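Local atomic coordinates of alanine racemase (Enterococcus faecalis, PDB entry 3E6E), a protein that belongs to a family of two-domain enzymes that join an N-terminal TIM barrel to a C-terminal domain rich in beta strands. Residues R128-V133 and P199-V204; I140-L143 and E147-Q150; A66-A71 and Y100-T105; E113-Q118 and K159-E164. The protein carries 1 engineered substitution. One frame throughout, in Å; residues are numbered along the deposited sequence.

Contact 1: residues R128-V133 and P199-V204; sequences RVHLKV and PRYVHV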
loop_
_atom_site.group_PDB
_atom_site.type_symbol
_atom_site.label_atom_id
_atom_site.label_comp_id
_atom_site.label_asym_id
_atom_site.label_seq_id
_atom_site.Cartn_x
_atom_site.Cartn_y
_atom_site.Cartn_z
ATOM N N ARG A 128 30.597 12.315 -2.492
ATOM C CA ARG A 128 30.266 12.588 -1.092
ATOM C C ARG A 128 29.769 11.285 -0.459
ATOM O O ARG A 128 28.621 10.898 -0.669
ATOM C CB ARG A 128 29.166 13.660 -1.019
ATOM C CG ARG A 128 29.253 14.710 -2.131
ATOM C CD ARG A 128 28.126 15.743 -2.050
ATOM N NE ARG A 128 28.475 16.950 -1.297
ATOM C CZ ARG A 128 29.202 17.954 -1.784
ATOM N NH1 ARG A 128 29.661 17.900 -3.026
ATOM N NH2 ARG A 128 29.468 19.017 -1.031
ATOM N N VAL A 129 30.630 10.611 0.306
ATOM C CA VAL A 129 30.265 9.340 0.937
ATOM C C VAL A 129 30.123 9.397 2.448
ATOM O O VAL A 129 30.765 10.190 3.112
ATOM C CB VAL A 129 31.298 8.208 0.635
ATOM C CG1 VAL A 129 31.733 8.256 -0.822
ATOM C CG2 VAL A 129 32.479 8.316 1.569
ATOM N N HIS A 130 29.267 8.533 2.977
ATOM C CA HIS A 130 29.038 8.417 4.411
ATOM C C HIS A 130 29.309 6.947 4.720
ATOM O O HIS A 130 28.734 6.053 4.079
ATOM C CB HIS A 130 27.591 8.779 4.768
ATOM C CG HIS A 130 27.313 10.251 4.775
ATOM N ND1 HIS A 130 27.033 10.948 5.931
ATOM C CD2 HIS A 130 27.254 11.156 3.769
ATOM C CE1 HIS A 130 26.813 12.217 5.635
ATOM N NE2 HIS A 130 26.940 12.370 4.329
ATOM N N LEU A 131 30.196 6.690 5.677
ATOM C CA LEU A 131 30.547 5.321 6.036
ATOM C C LEU A 131 29.688 4.793 7.168
ATOM O O LEU A 131 29.849 5.197 8.312
ATOM C CB LEU A 131 32.031 5.250 6.417
ATOM C CG LEU A 131 33.065 5.064 5.298
ATOM C CD1 LEU A 131 32.712 5.913 4.107
ATOM C CD2 LEU A 131 34.454 5.429 5.826
ATOM N N LYS A 132 28.777 3.879 6.861
ATOM C CA LYS A 132 27.925 3.346 7.918
ATOM C C LYS A 132 28.567 2.157 8.620
ATOM O O LYS A 132 28.943 1.167 7.989
ATOM C CB LYS A 132 26.539 2.928 7.390
ATOM C CG LYS A 132 25.552 2.599 8.539
ATOM C CD LYS A 132 24.237 1.940 8.092
ATOM C CE LYS A 132 23.348 1.588 9.304
ATOM N NZ LYS A 132 22.073 0.886 8.942
ATOM N N VAL A 133 28.685 2.270 9.936
ATOM C CA VAL A 133 29.235 1.203 10.748
ATOM C C VAL A 133 28.088 0.516 11.512
ATOM O O VAL A 133 27.266 1.176 12.143
ATOM C CB VAL A 133 30.316 1.755 11.725
ATOM C CG1 VAL A 133 29.953 3.146 12.171
ATOM C CG2 VAL A 133 30.456 0.850 12.926
ATOM N N PRO A 199 34.773 13.614 9.835
ATOM C CA PRO A 199 34.243 14.378 8.704
ATOM C C PRO A 199 33.255 15.456 9.109
ATOM O O PRO A 199 33.099 15.749 10.287
ATOM C CB PRO A 199 33.611 13.305 7.827
ATOM C CG PRO A 199 33.351 12.119 8.784
ATOM C CD PRO A 199 33.902 12.477 10.143
ATOM N N ARG A 200 32.588 16.047 8.125
ATOM C CA ARG A 200 31.627 17.110 8.383
ATOM C C ARG A 200 30.492 16.653 9.265
ATOM O O ARG A 200 30.057 17.383 10.151
ATOM C CB ARG A 200 31.044 17.631 7.073
ATOM C CG ARG A 200 30.257 18.931 7.212
ATOM C CD ARG A 200 29.675 19.373 5.871
ATOM N NE ARG A 200 30.640 19.243 4.773
ATOM C CZ ARG A 200 30.402 19.589 3.508
ATOM N NH1 ARG A 200 29.222 20.102 3.164
ATOM N NH2 ARG A 200 31.336 19.390 2.581
ATOM N N TYR A 201 30.010 15.438 9.020
ATOM C CA TYR A 201 28.885 14.883 9.776
ATOM C C TYR A 201 29.181 13.625 10.593
ATOM O O TYR A 201 29.795 12.677 10.113
ATOM C CB TYR A 201 27.725 14.589 8.821
ATOM C CG TYR A 201 27.208 15.803 8.096
ATOM C CD1 TYR A 201 27.358 15.930 6.718
ATOM C CD2 TYR A 201 26.538 16.810 8.781
ATOM C CE1 TYR A 201 26.844 17.035 6.032
ATOM C CE2 TYR A 201 26.021 17.918 8.108
ATOM C CZ TYR A 201 26.172 18.024 6.733
ATOM O OH TYR A 201 25.624 19.099 6.059
ATOM N N VAL A 202 28.735 13.629 11.841
ATOM C CA VAL A 202 28.923 12.491 12.717
ATOM C C VAL A 202 27.548 12.305 13.339
ATOM O O VAL A 202 27.184 12.987 14.298
ATOM C CB VAL A 202 29.994 12.800 13.777
ATOM C CG1 VAL A 202 30.358 11.529 14.547
ATOM C CG2 VAL A 202 31.216 13.383 13.091
ATOM N N HIS A 203 26.775 11.386 12.764
ATOM C CA HIS A 203 25.407 11.157 13.207
ATOM C C HIS A 203 24.984 9.748 13.572
ATOM O O HIS A 203 25.342 8.775 12.914
ATOM C CB HIS A 203 24.452 11.711 12.155
ATOM C CG HIS A 203 24.829 11.373 10.745
ATOM N ND1 HIS A 203 24.290 10.304 10.063
ATOM C CD2 HIS A 203 25.655 11.997 9.871
ATOM C CE1 HIS A 203 24.762 10.287 8.828
ATOM N NE2 HIS A 203 25.592 11.303 8.686
ATOM N N VAL A 204 24.179 9.661 14.627
ATOM C CA VAL A 204 23.690 8.384 15.132
ATOM C C VAL A 204 22.221 8.487 15.532
ATOM O O VAL A 204 21.513 7.486 15.565
ATOM C CB VAL A 204 24.482 7.961 16.390
ATOM C CG1 VAL A 204 25.969 8.085 16.131
ATOM C CG2 VAL A 204 24.085 8.831 17.577
#
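The imidazole of His130 meets that of His203 rim to rim, neither lying over the other's face, with the ring planes inclined at 49°. A moderately bent hydrogen bond joins His130 ND1 to His203 NE2 over 3.1 Å, and either nitrogen could be the donor. Each of these two nitrogens lies near the plane of the partner ring, so the bond uses the edges of both. The far nitrogens are engaged too: His130 NE2 bonds to Glu164 and His203 ND1 to Arg222, which should fix the rotation of each ring. The row thus runs on to Arg222, a residue lining the pocket of the bound DCS. With CG between the backbone N and carbonyl carbon (chi1 44°), the His203 ring is directed to His130. Tyr201 closes in at the edge of the same histidine, its CD1 3.9 Å from His130 CE1, while Arg200 CG lies over the centre of the tyrosine ring. At the outer end Arg128 NH2 and Arg200 NH2 come within 4.1 Å, guanidinium planes nearly perpendicular; salt bridges from Arg128 to Glu164 and Asp101 should offset that closeness of like charges. Strand 165-167 runs between the two strands, so the histidines reach past it, a polar link between next-but-one strands of a parallel, eight-stranded TIM barrel.

Contact 2: residues I140-L143 and E147-Q150; sequences IGFL and ETKQ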
loop_
_atom_site.group_PDB
_atom_site.type_symbol
_atom_site.label_atom_id
_atom_site.label_comp_id
_atom_site.label_asym_id
_atom_site.label_seq_id
_atom_site.Cartn_x
_atom_site.Cartn_y
_atom_site.Cartn_z
ATOM N N ILE A 140 23.143 -3.274 7.789
ATOM C CA ILE A 140 24.262 -2.919 6.902
ATOM C C ILE A 140 25.330 -2.140 7.657
ATOM O O ILE A 140 25.043 -1.515 8.682
ATOM C CB ILE A 140 23.851 -2.014 5.720
ATOM C CG1 ILE A 140 23.188 -0.741 6.255
ATOM C CG2 ILE A 140 22.989 -2.777 4.741
ATOM C CD1 ILE A 140 23.041 0.350 5.210
ATOM N N GLY A 141 26.555 -2.167 7.133
ATOM C CA GLY A 141 27.643 -1.433 7.755
ATOM C C GLY A 141 28.852 -2.248 8.168
ATOM O O GLY A 141 28.798 -3.479 8.224
ATOM N N PHE A 142 29.948 -1.547 8.453
ATOM C CA PHE A 142 31.191 -2.177 8.882
ATOM C C PHE A 142 31.015 -2.648 10.310
ATOM O O PHE A 142 30.546 -1.884 11.163
ATOM C CB PHE A 142 32.360 -1.184 8.823
ATOM C CG PHE A 142 32.657 -0.668 7.442
ATOM C CD1 PHE A 142 32.310 0.630 7.079
ATOM C CD2 PHE A 142 33.248 -1.495 6.489
ATOM C CE1 PHE A 142 32.541 1.095 5.786
ATOM C CE2 PHE A 142 33.486 -1.040 5.193
ATOM C CZ PHE A 142 33.130 0.257 4.840
ATOM N N LEU A 143 31.403 -3.895 10.570
ATOM C CA LEU A 143 31.278 -4.470 11.904
ATOM C C LEU A 143 32.338 -4.052 12.936
ATOM O O LEU A 143 32.017 -3.874 14.105
ATOM C CB LEU A 143 31.228 -5.996 11.805
ATOM C CG LEU A 143 29.921 -6.596 11.265
ATOM C CD1 LEU A 143 29.618 -6.042 9.886
ATOM C CD2 LEU A 143 30.041 -8.100 11.197
ATOM N N GLU A 147 38.065 -2.100 10.602
ATOM C CA GLU A 147 37.431 -2.159 9.297
ATOM C C GLU A 147 37.069 -0.766 8.807
ATOM O O GLU A 147 37.233 -0.449 7.626
ATOM C CB GLU A 147 36.168 -3.017 9.360
ATOM C CG GLU A 147 36.431 -4.493 9.208
ATOM C CD GLU A 147 35.152 -5.306 9.069
ATOM O OE1 GLU A 147 34.204 -4.816 8.401
ATOM O OE2 GLU A 147 35.104 -6.443 9.607
ATOM N N THR A 148 36.572 0.062 9.717
ATOM C CA THR A 148 36.193 1.411 9.348
ATOM C C THR A 148 37.454 2.245 9.169
ATOM O O THR A 148 37.509 3.120 8.300
ATOM C CB THR A 148 35.284 2.053 10.414
ATOM O OG1 THR A 148 36.081 2.723 11.392
ATOM C CG2 THR A 148 34.451 0.987 11.098
ATOM N N LYS A 149 38.463 1.961 9.991
ATOM C CA LYS A 149 39.751 2.652 9.918
ATOM C C LYS A 149 40.311 2.441 8.525
ATOM O O LYS A 149 40.827 3.367 7.907
ATOM C CB LYS A 149 40.731 2.075 10.939
ATOM C CG LYS A 149 42.184 2.491 10.725
ATOM C CD LYS A 149 42.444 3.929 11.135
ATOM C CE LYS A 149 43.510 3.993 12.227
ATOM N NZ LYS A 149 44.753 3.274 11.824
ATOM N N GLN A 150 40.202 1.207 8.046
ATOM C CA GLN A 150 40.671 0.831 6.717
ATOM C C GLN A 150 39.848 1.558 5.653
ATOM O O GLN A 150 40.391 2.079 4.677
ATOM C CB GLN A 150 40.566 -0.699 6.535
ATOM C CG GLN A 150 40.464 -1.161 5.086
ATOM C CD GLN A 150 40.391 -2.676 4.932
ATOM O OE1 GLN A 150 39.520 -3.339 5.512
ATOM N NE2 GLN A 150 41.304 -3.232 4.134
#
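Phe142 sets its CB 3.8 Å from the CG2 methyl of Thr148. The ring edge faces a carboxylate: Glu147 OE1 lies in the ring plane, 3.9 Å from Phe142 CD2, and the carboxylate is turned almost square to the ring at 88°. That places a probably negative oxygen at the slightly positive C-H rim rather than over the pi face. Over one face, toward the rim, stands the backbone O of Glu147. The loop is fastened on its other side, where the backbone of Phe142 bonds to Lys132 and Asp134 and the Phe142 ring packs on Leu131. Next along the chain, Leu143 N is 3.7 Å from the same Glu147 OE1, too far to count as a hydrogen bond, and Leu143 CB brushes Glu147 OE2 more loosely. Leu143 also touches Lys257 of the second subunit. On the helix, the hydroxyl of Thr148 is taken up by the carbonyl of Pro145; with OG1 between the backbone N and carbonyl carbon (chi1 89°), CG2 is left to meet the phenylalanine. Thr148 rests on Leu195 as well, just beyond helix 179-193. The loop thus lies between strand 129-132 and the first turn of helix 145-158.

Contact 3: residues A66-A71 and Y100-T105; sequences ALLDEA and YDLSVT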
loop_
_atom_site.group_PDB
_atom_site.type_symbol
_atom_site.label_atom_id
_atom_site.label_comp_id
_atom_site.label_asym_id
_atom_site.label_seq_id
_atom_site.Cartn_x
_atom_site.Cartn_y
_atom_site.Cartn_z
ATOM N N ALA A 66 15.686 6.659 1.011
ATOM C CA ALA A 66 16.161 5.286 0.910
ATOM C C ALA A 66 16.646 4.933 -0.481
ATOM O O ALA A 66 17.553 4.122 -0.628
ATOM C CB ALA A 66 15.063 4.330 1.307
ATOM N N LEU A 67 16.047 5.546 -1.499
ATOM C CA LEU A 67 16.393 5.226 -2.875
ATOM C C LEU A 67 16.940 6.347 -3.750
ATOM O O LEU A 67 16.532 7.506 -3.642
ATOM C CB LEU A 67 15.173 4.627 -3.567
ATOM C CG LEU A 67 14.318 3.698 -2.713
ATOM C CD1 LEU A 67 13.220 3.123 -3.577
ATOM C CD2 LEU A 67 15.162 2.588 -2.129
ATOM N N LEU A 68 17.864 5.980 -4.631
ATOM C CA LEU A 68 18.447 6.937 -5.543
ATOM C C LEU A 68 17.308 7.657 -6.250
ATOM O O LEU A 68 17.354 8.867 -6.467
ATOM C CB LEU A 68 19.331 6.215 -6.558
ATOM C CG LEU A 68 19.868 7.112 -7.672
ATOM C CD1 LEU A 68 20.383 8.436 -7.092
ATOM C CD2 LEU A 68 20.965 6.375 -8.420
ATOM N N ASP A 69 16.273 6.895 -6.590
ATOM C CA ASP A 69 15.099 7.437 -7.261
ATOM C C ASP A 69 14.493 8.552 -6.426
ATOM O O ASP A 69 14.215 9.637 -6.933
ATOM C CB ASP A 69 14.046 6.355 -7.447
ATOM C CG ASP A 69 14.564 5.171 -8.208
ATOM O OD1 ASP A 69 14.538 5.196 -9.455
ATOM O OD2 ASP A 69 15.008 4.208 -7.550
ATOM N N GLU A 70 14.283 8.272 -5.143
ATOM C CA GLU A 70 13.694 9.252 -4.233
ATOM C C GLU A 70 14.557 10.501 -4.226
ATOM O O GLU A 70 14.045 11.626 -4.156
ATOM C CB GLU A 70 13.593 8.677 -2.817
ATOM C CG GLU A 70 12.740 7.418 -2.731
ATOM C CD GLU A 70 12.757 6.795 -1.353
ATOM O OE1 GLU A 70 12.064 5.775 -1.143
ATOM O OE2 GLU A 70 13.463 7.325 -0.474
ATOM N N ALA A 71 15.868 10.283 -4.315
ATOM C CA ALA A 71 16.862 11.360 -4.323
ATOM C C ALA A 71 16.717 12.250 -5.556
ATOM O O ALA A 71 16.636 13.471 -5.450
ATOM C CB ALA A 71 18.273 10.761 -4.271
ATOM N N TYR A 100 23.748 14.247 -9.745
ATOM C CA TYR A 100 22.886 14.972 -8.809
ATOM C C TYR A 100 23.564 15.326 -7.489
ATOM O O TYR A 100 22.889 15.648 -6.514
ATOM C CB TYR A 100 21.624 14.148 -8.512
ATOM C CG TYR A 100 20.765 13.861 -9.726
ATOM C CD1 TYR A 100 21.077 12.827 -10.602
ATOM C CD2 TYR A 100 19.660 14.664 -10.023
ATOM C CE1 TYR A 100 20.315 12.600 -11.746
ATOM C CE2 TYR A 100 18.893 14.449 -11.167
ATOM C CZ TYR A 100 19.226 13.420 -12.027
ATOM O OH TYR A 100 18.493 13.247 -13.190
ATOM N N ASP A 101 24.894 15.282 -7.471
ATOM C CA ASP A 101 25.695 15.566 -6.275
ATOM C C ASP A 101 25.012 15.035 -5.037
ATOM O O ASP A 101 24.684 15.778 -4.114
ATOM C CB ASP A 101 25.950 17.066 -6.097
ATOM C CG ASP A 101 27.013 17.354 -5.032
ATOM O OD1 ASP A 101 28.188 16.976 -5.233
ATOM O OD2 ASP A 101 26.674 17.951 -3.988
ATOM N N LEU A 102 24.799 13.731 -5.017
ATOM C CA LEU A 102 24.144 13.109 -3.887
ATOM C C LEU A 102 25.152 12.413 -2.993
ATOM O O LEU A 102 26.197 11.948 -3.447
ATOM C CB LEU A 102 23.137 12.089 -4.391
ATOM C CG LEU A 102 22.203 12.652 -5.453
ATOM C CD1 LEU A 102 21.571 11.517 -6.215
ATOM C CD2 LEU A 102 21.163 13.533 -4.794
ATOM N N SER A 103 24.839 12.356 -1.710
ATOM C CA SER A 103 25.701 11.664 -0.777
ATOM C C SER A 103 25.201 10.221 -0.722
ATOM O O SER A 103 23.997 9.974 -0.750
ATOM C CB SER A 103 25.616 12.318 0.592
ATOM O OG SER A 103 26.093 13.650 0.525
ATOM N N VAL A 104 26.128 9.274 -0.660
ATOM C CA VAL A 104 25.774 7.862 -0.627
ATOM C C VAL A 104 26.318 7.150 0.597
ATOM O O VAL A 104 27.335 7.546 1.172
ATOM C CB VAL A 104 26.314 7.111 -1.862
ATOM C CG1 VAL A 104 25.827 7.780 -3.138
ATOM C CG2 VAL A 104 27.837 7.076 -1.824
ATOM N N THR A 105 25.635 6.083 0.983
ATOM C CA THR A 105 26.061 5.289 2.118
ATOM C C THR A 105 26.962 4.208 1.562
ATOM O O THR A 105 26.789 3.780 0.431
ATOM C CB THR A 105 24.849 4.650 2.825
ATOM O OG1 THR A 105 23.973 5.693 3.281
ATOM C CG2 THR A 105 25.298 3.804 4.012
#
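Leu102 lies against Leu68 and Ala71 in the layer between strands and helices of the TIM barrel, just where the chain leaves helix 94-99 for strand 103-106. The packing here is tight. Leu102 CD1 comes within 3.4 Å of Leu68 CD1, the two side chains crossing at about a right angle, and the isopropyl end of Leu102 is fitted to the helix surface so that CD1 and CD2 stand 3.9 Å and 4.0 Å from Ala71 CB. Leu68 gets there by holding its CG opposite the backbone N (chi1 173°), which carries the methyls across to the strand side. Ile83 packs on both Leu102 and Ala71, and Ile85 and Leu96 on Leu68, completing this apolar layer. Away from it the contact slackens: in partly exposed Tyr100, CD2 stays 5.6 Å from Ala71 O. Asp101, with positive phi, is the C-prime residue of the Schellman motif ending helix 94-99, and Arg75 of helix 68-76 bonds to its carbonyl. Glu70 faces another way, forming a salt bridge with Arg365 of the second subunit through OE1. Its OE2 accepts Ala66 N at 2.8 Å, met from above the carboxylate plane, and Leu67 N at a weak 3.3 Å.

Contact 4: residues E113-Q118 and K159-E164; sequences EAALQQ and KEFLWE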
loop_
_atom_site.group_PDB
_atom_site.type_symbol
_atom_site.label_atom_id
_atom_site.label_comp_id
_atom_site.label_asym_id
_atom_site.label_seq_id
_atom_site.Cartn_x
_atom_site.Cartn_y
_atom_site.Cartn_z
ATOM N N GLU A 113 36.452 0.505 -3.402
ATOM C CA GLU A 113 37.525 0.314 -4.368
ATOM C C GLU A 113 36.967 0.057 -5.760
ATOM O O GLU A 113 37.669 0.202 -6.765
ATOM C CB GLU A 113 38.444 -0.831 -3.932
ATOM C CG GLU A 113 37.818 -2.201 -3.893
ATOM C CD GLU A 113 38.595 -3.134 -2.987
ATOM O OE1 GLU A 113 38.347 -4.362 -3.019
ATOM O OE2 GLU A 113 39.455 -2.627 -2.227
ATOM N N ALA A 114 35.690 -0.308 -5.813
ATOM C CA ALA A 114 35.032 -0.566 -7.085
ATOM C C ALA A 114 34.519 0.746 -7.675
ATOM O O ALA A 114 34.672 0.995 -8.868
ATOM C CB ALA A 114 33.886 -1.542 -6.893
ATOM N N ALA A 115 33.913 1.586 -6.839
ATOM C CA ALA A 115 33.390 2.867 -7.301
ATOM C C ALA A 115 34.547 3.728 -7.809
ATOM O O ALA A 115 34.403 4.507 -8.750
ATOM C CB ALA A 115 32.658 3.575 -6.162
ATOM N N LEU A 116 35.700 3.564 -7.173
ATOM C CA LEU A 116 36.902 4.304 -7.529
ATOM C C LEU A 116 37.219 4.104 -9.009
ATOM O O LEU A 116 37.607 5.039 -9.705
ATOM C CB LEU A 116 38.065 3.830 -6.646
ATOM C CG LEU A 116 39.463 4.440 -6.783
ATOM C CD1 LEU A 116 40.141 3.898 -8.034
ATOM C CD2 LEU A 116 39.362 5.955 -6.826
ATOM N N GLN A 117 37.046 2.876 -9.484
ATOM C CA GLN A 117 37.294 2.550 -10.878
ATOM C C GLN A 117 36.618 3.575 -11.773
ATOM O O GLN A 117 37.280 4.277 -12.530
ATOM C CB GLN A 117 36.725 1.170 -11.207
ATOM C CG GLN A 117 37.377 0.020 -10.480
ATOM C CD GLN A 117 38.480 -0.618 -11.290
ATOM O OE1 GLN A 117 39.424 0.052 -11.701
ATOM N NE2 GLN A 117 38.368 -1.922 -11.525
ATOM N N GLN A 118 35.295 3.664 -11.673
ATOM C CA GLN A 118 34.527 4.581 -12.508
ATOM C C GLN A 118 34.593 6.054 -12.141
ATOM O O GLN A 118 33.856 6.864 -12.703
ATOM C CB GLN A 118 33.060 4.132 -12.580
ATOM C CG GLN A 118 32.413 3.785 -11.246
ATOM C CD GLN A 118 31.031 3.154 -11.408
ATOM O OE1 GLN A 118 30.086 3.797 -11.877
ATOM N NE2 GLN A 118 30.913 1.884 -11.020
ATOM N N LYS A 159 40.549 10.462 -3.325
ATOM C CA LYS A 159 40.376 11.901 -3.485
ATOM C C LYS A 159 39.505 12.241 -4.689
ATOM O O LYS A 159 39.269 13.413 -4.985
ATOM C CB LYS A 159 41.717 12.569 -3.800
ATOM C CG LYS A 159 41.699 13.439 -5.047
ATOM C CD LYS A 159 42.148 12.657 -6.271
ATOM C CE LYS A 159 43.649 12.417 -6.252
ATOM N NZ LYS A 159 44.079 11.690 -5.026
ATOM N N GLU A 160 39.029 11.210 -5.379
ATOM C CA GLU A 160 37.748 11.176 -6.075
ATOM C C GLU A 160 36.588 11.086 -5.089
ATOM O O GLU A 160 35.439 11.355 -5.441
ATOM C CB GLU A 160 37.700 10.000 -7.052
ATOM C CG GLU A 160 38.605 10.162 -8.263
ATOM C CD GLU A 160 39.768 9.190 -8.255
ATOM O OE1 GLU A 160 40.110 8.661 -9.334
ATOM O OE2 GLU A 160 40.342 8.957 -7.170
ATOM N N PHE A 161 36.896 10.706 -3.854
ATOM C CA PHE A 161 35.891 10.628 -2.806
ATOM C C PHE A 161 35.964 11.924 -2.001
ATOM O O PHE A 161 36.741 12.820 -2.322
ATOM C CB PHE A 161 36.191 9.452 -1.867
ATOM C CG PHE A 161 36.205 8.108 -2.544
ATOM C CD1 PHE A 161 35.029 7.547 -3.037
ATOM C CD2 PHE A 161 37.387 7.395 -2.673
ATOM C CE1 PHE A 161 35.035 6.301 -3.646
ATOM C CE2 PHE A 161 37.401 6.145 -3.283
ATOM C CZ PHE A 161 36.224 5.596 -3.770
ATOM N N LEU A 162 35.150 12.013 -0.955
ATOM C CA LEU A 162 35.171 13.164 -0.062
ATOM C C LEU A 162 35.010 12.737 1.394
ATOM O O LEU A 162 35.669 13.273 2.284
ATOM C CB LEU A 162 34.073 14.159 -0.442
ATOM C CG LEU A 162 33.806 15.289 0.553
ATOM C CD1 LEU A 162 35.098 16.010 0.906
ATOM C CD2 LEU A 162 32.779 16.263 -0.003
ATOM N N TRP A 163 34.131 11.768 1.627
ATOM C CA TRP A 163 33.791 11.352 2.982
ATOM C C TRP A 163 33.105 12.369 3.888
ATOM O O TRP A 163 33.729 12.934 4.788
ATOM C CB TRP A 163 35.037 10.858 3.720
ATOM C CG TRP A 163 34.745 10.294 5.076
ATOM C CD1 TRP A 163 33.669 9.533 5.435
ATOM C CD2 TRP A 163 35.540 10.442 6.258
ATOM N NE1 TRP A 163 33.747 9.201 6.767
ATOM C CE2 TRP A 163 34.888 9.747 7.295
ATOM C CE3 TRP A 163 36.744 11.095 6.547
ATOM C CZ2 TRP A 163 35.394 9.687 8.593
ATOM C CZ3 TRP A 163 37.245 11.033 7.835
ATOM C CH2 TRP A 163 36.571 10.335 8.840
ATOM N N GLU A 164 31.818 12.596 3.647
ATOM C CA GLU A 164 31.084 13.641 4.311
ATOM C C GLU A 164 30.814 13.273 5.749
ATOM O O GLU A 164 30.611 14.155 6.581
ATOM C CB GLU A 164 29.772 13.881 3.586
ATOM C CG GLU A 164 29.565 15.304 3.174
ATOM C CD GLU A 164 28.392 15.438 2.253
ATOM O OE1 GLU A 164 27.256 15.151 2.696
ATOM O OE2 GLU A 164 28.615 15.818 1.083
#
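On the outer, helical layer of the TIM barrel, the end of helix 109-117 packs on the loop that leads from helix 145-158 into strand 165-167, with Leu116 facing Phe161 and Glu160. The far end of the Phe161 ring, CZ, is 3.8 Å from Leu116 CB, which approaches obliquely, and CE2 lies 4.1 Å from Leu116 CD2. Ala115 CB sits farther along the same ring, near its plane at the edge, 4.4 Å from Phe161 CE1. Leu116 spans both loop residues because its CG is directed opposite the backbone N (chi1 -179°), which throws CD2 over toward Glu160. There a bend at chi2 (111°) turns the carboxylate to the methyl, Glu160 OE2 meeting Leu116 CD2 at 3.2 Å. No hydrogen bond crosses the contact; apolar packing on Phe161 is joined by van der Waals contact between Leu116 and the Glu160 carboxylate. Further side chains close round the ring, Leu119 from the chain just after the helix, Val155 from helix 145-158 and Val129 from the strand beneath. Lys159, with positive phi, is the turning point where helix 145-158 ends. Such an arrangement, a helix set against its neighbour's exit loop above the intervening strand, belongs to the alternating beta-alpha layout of this barrel.

Overall arrangement
Contact 1 touches the other three, its centre 12 Å from contact 2 and 14 Å from contacts 3 and 4. Glu164, at the end of segment 159-164 though not touching 113-118, links contacts 1 and 3 to that segment: Arg128 NE is 2.6 Å from Glu164 OE2, and Ser103 OG lies 2.9 Å from Glu164 OE1. Backbone hydrogen bonds join barrel neighbours 129-132 and 103-106 (His130 N to Val104 O) and tie contact 2 to contact 1 (Phe142 N to Lys132 O). Contact 2's nearest atoms are about 7 Å from contact 4. The side chain of His203 is about 7 Å from a bound DCS and that of Phe142 about 14 Å. Contacts 2 and 3 both reach the second subunit.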